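Adenine phosphoribosyltransferase (Leishmania donovani, PDB 1QB7) probably catalyses adenine salvage, transferring the phosphoribosyl group of 5-phospho-alpha-D-ribose 1-diphosphate to adenine to give AMP and diphosphate. Local coordinates at residues V38-D43 and L203-L208. Numbering follows the deposited sequence.
With ADE (adenine), chain C.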
loop_
_atom_site.group_PDB
_atom_site.type_symbol
_atom_site.label_atom_id
_atom_site.label_comp_id
_atom_site.label_asym_id
_atom_site.label_seq_id
_atom_site.Cartn_x
_atom_site.Cartn_y
_atom_site.Cartn_z
ATOM N N VAL A 38 9.404 9.804 -17.361
ATOM C CA VAL A 38 10.790 9.551 -16.991
ATOM C C VAL A 38 11.278 8.544 -18.028
ATOM O O VAL A 38 10.481 7.799 -18.602
ATOM C CB VAL A 38 10.939 8.974 -15.547
ATOM C CG1 VAL A 38 10.568 10.031 -14.517
ATOM C CG2 VAL A 38 10.083 7.732 -15.361
ATOM N N PRO A 39 12.580 8.544 -18.327
ATOM C CA PRO A 39 13.124 7.609 -19.314
ATOM C C PRO A 39 12.742 6.152 -19.055
ATOM O O PRO A 39 12.252 5.461 -19.949
ATOM C CB PRO A 39 14.625 7.819 -19.173
ATOM C CG PRO A 39 14.708 9.268 -18.841
ATOM C CD PRO A 39 13.641 9.413 -17.794
ATOM N N ARG A 40 12.958 5.695 -17.827
ATOM C CA ARG A 40 12.653 4.321 -17.463
ATOM C C ARG A 40 11.930 4.265 -16.117
ATOM O O ARG A 40 12.523 4.490 -15.060
ATOM C CB ARG A 40 13.940 3.488 -17.421
ATOM C CG ARG A 40 14.792 3.579 -18.696
ATOM C CD ARG A 40 16.009 2.674 -18.644
ATOM N NE ARG A 40 16.757 2.845 -17.405
ATOM C CZ ARG A 40 17.743 2.048 -16.999
ATOM N NH1 ARG A 40 18.139 1.028 -17.752
ATOM N NH2 ARG A 40 18.353 2.287 -15.846
ATOM N N PHE A 41 10.630 3.997 -16.177
ATOM C CA PHE A 41 9.797 3.900 -14.983
ATOM C C PHE A 41 9.876 2.469 -14.448
ATOM O O PHE A 41 9.365 1.549 -15.085
ATOM C CB PHE A 41 8.350 4.266 -15.338
ATOM C CG PHE A 41 7.410 4.241 -14.165
ATOM C CD1 PHE A 41 6.733 3.070 -13.817
ATOM C CD2 PHE A 41 7.196 5.382 -13.404
ATOM C CE1 PHE A 41 5.862 3.040 -12.733
ATOM C CE2 PHE A 41 6.326 5.358 -12.318
ATOM C CZ PHE A 41 5.660 4.181 -11.985
ATOM N N ALA A 42 10.532 2.281 -13.301
ATOM C CA ALA A 42 10.676 0.953 -12.701
ATOM C C ALA A 42 9.389 0.528 -11.998
ATOM O O ALA A 42 9.065 1.029 -10.926
ATOM C CB ALA A 42 11.840 0.934 -11.734
ATOM N N ASP A 43 8.685 -0.421 -12.606
ATOM C CA ASP A 43 7.407 -0.921 -12.104
ATOM C C ASP A 43 7.480 -1.780 -10.826
ATOM O O ASP A 43 8.045 -2.878 -10.826
ATOM C CB ASP A 43 6.720 -1.688 -13.238
ATOM C CG ASP A 43 5.291 -2.080 -12.917
ATOM O OD1 ASP A 43 4.707 -1.571 -11.941
ATOM O OD2 ASP A 43 4.751 -2.912 -13.665
ATOM N N LEU A 203 19.045 -2.127 -4.902
ATOM C CA LEU A 203 19.471 -2.181 -6.294
ATOM C C LEU A 203 19.538 -0.782 -6.897
ATOM O O LEU A 203 18.728 0.081 -6.570
ATOM C CB LEU A 203 18.501 -3.032 -7.121
ATOM C CG LEU A 203 18.950 -3.361 -8.551
ATOM C CD1 LEU A 203 20.001 -4.462 -8.510
ATOM C CD2 LEU A 203 17.774 -3.801 -9.410
ATOM N N SER A 204 20.529 -0.561 -7.756
ATOM C CA SER A 204 20.689 0.713 -8.448
ATOM C C SER A 204 20.066 0.541 -9.830
ATOM O O SER A 204 20.209 -0.516 -10.441
ATOM C CB SER A 204 22.171 1.054 -8.613
ATOM O OG SER A 204 22.337 2.090 -9.566
ATOM N N ASP A 205 19.398 1.569 -10.343
ATOM C CA ASP A 205 18.798 1.435 -11.667
ATOM C C ASP A 205 19.864 1.231 -12.752
ATOM O O ASP A 205 19.544 0.847 -13.872
ATOM C CB ASP A 205 17.868 2.610 -11.998
ATOM C CG ASP A 205 18.616 3.859 -12.390
ATOM O OD1 ASP A 205 19.636 4.174 -11.736
ATOM O OD2 ASP A 205 18.169 4.529 -13.348
ATOM N N ASP A 206 21.130 1.468 -12.406
ATOM C CA ASP A 206 22.223 1.260 -13.349
ATOM C C ASP A 206 22.360 -0.225 -13.647
ATOM O O ASP A 206 22.948 -0.608 -14.657
ATOM C CB ASP A 206 23.540 1.813 -12.802
ATOM C CG ASP A 206 24.696 1.674 -13.796
ATOM O OD1 ASP A 206 24.557 2.159 -14.943
ATOM O OD2 ASP A 206 25.733 1.065 -13.445
ATOM N N ALA A 207 21.804 -1.055 -12.770
ATOM C CA ALA A 207 21.844 -2.497 -12.948
ATOM C C ALA A 207 20.783 -2.952 -13.945
ATOM O O ALA A 207 20.839 -4.071 -14.451
ATOM C CB ALA A 207 21.640 -3.191 -11.622
ATOM N N LEU A 208 19.798 -2.093 -14.204
ATOM C CA LEU A 208 18.724 -2.416 -15.137
ATOM C C LEU A 208 19.163 -2.091 -16.548
ATOM O O LEU A 208 19.696 -1.019 -16.808
ATOM C CB LEU A 208 17.457 -1.636 -14.793
ATOM C CG LEU A 208 16.926 -1.833 -13.371
ATOM C CD1 LEU A 208 15.590 -1.135 -13.242
ATOM C CD2 LEU A 208 16.794 -3.312 -13.043
HETATM N N9 ADE C . 10.480 8.636 -10.357
HETATM C C8 ADE C . 9.408 8.322 -9.614
HETATM N N7 ADE C . 9.067 7.031 -9.684
HETATM C C5 ADE C . 10.001 6.496 -10.537
HETATM C C6 ADE C . 10.207 5.202 -11.029
HETATM N N6 ADE C . 9.420 4.184 -10.685
HETATM N N1 ADE C . 11.256 5.029 -11.878
HETATM C C2 ADE C . 12.029 6.071 -12.204
HETATM N N3 ADE C . 11.922 7.341 -11.797
HETATM C C4 ADE C . 10.874 7.473 -10.958
#
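The guanidinium of R40 meets residues 203-208 at its edge, with L208 O close to its plane and D205 O tilted somewhat from it. The amino N6 of adenine lies over one face of the F41 ring, offset toward the rim, 3.7 Å from CD2 of F41. NH1 of R40 donates to L208 O at 2.7 Å, a fairly straight bond with an N-H...O angle of 159°. NH2 of R40 gives a more bent bond of equal length, 2.7 Å, to D205 O. Both donors stand above the planes of the carbonyls they reach. D205 O is gripped twice, since the backbone N of L208 approaches it from the opposite face to NH2, closing the 3-10 turn at 205-207. A weak hydrogen bond from R40 NH2 to D205 OD2, 3.4 Å long, forms part of a salt bridge between the two side chains; the carboxylate is turned 69° from the guanidinium. The bend at chi3 of R40 (-50°), after an extended chi2, delivers both terminal nitrogens to this turn. Alongside, L208 CB lies 4.0 Å from R40 NH1.

The base is held at its edge by the main chain: A42 N donates to ADE N1 at 3.2 Å, while ADE N6 donates to A42 O. This two-bond backbone pairing reads both N1 and the amino group of adenine, and R81 supplies a further hydrogen bond. R40 is itself part of the adenine pocket and an AMP-binding residue, so its bonds to residues 205-208 probably help position this wall of the pocket.

W28 makes a cation-pi contact with R40, and strand 28-29 pairs antiparallel with strand 41-42. In the second segment, strand 203-204 is an edge strand of a small parallel sheet, next to 175-176, with 147-148 at the far edge, and K23 of helix 17-25 binds A207 O.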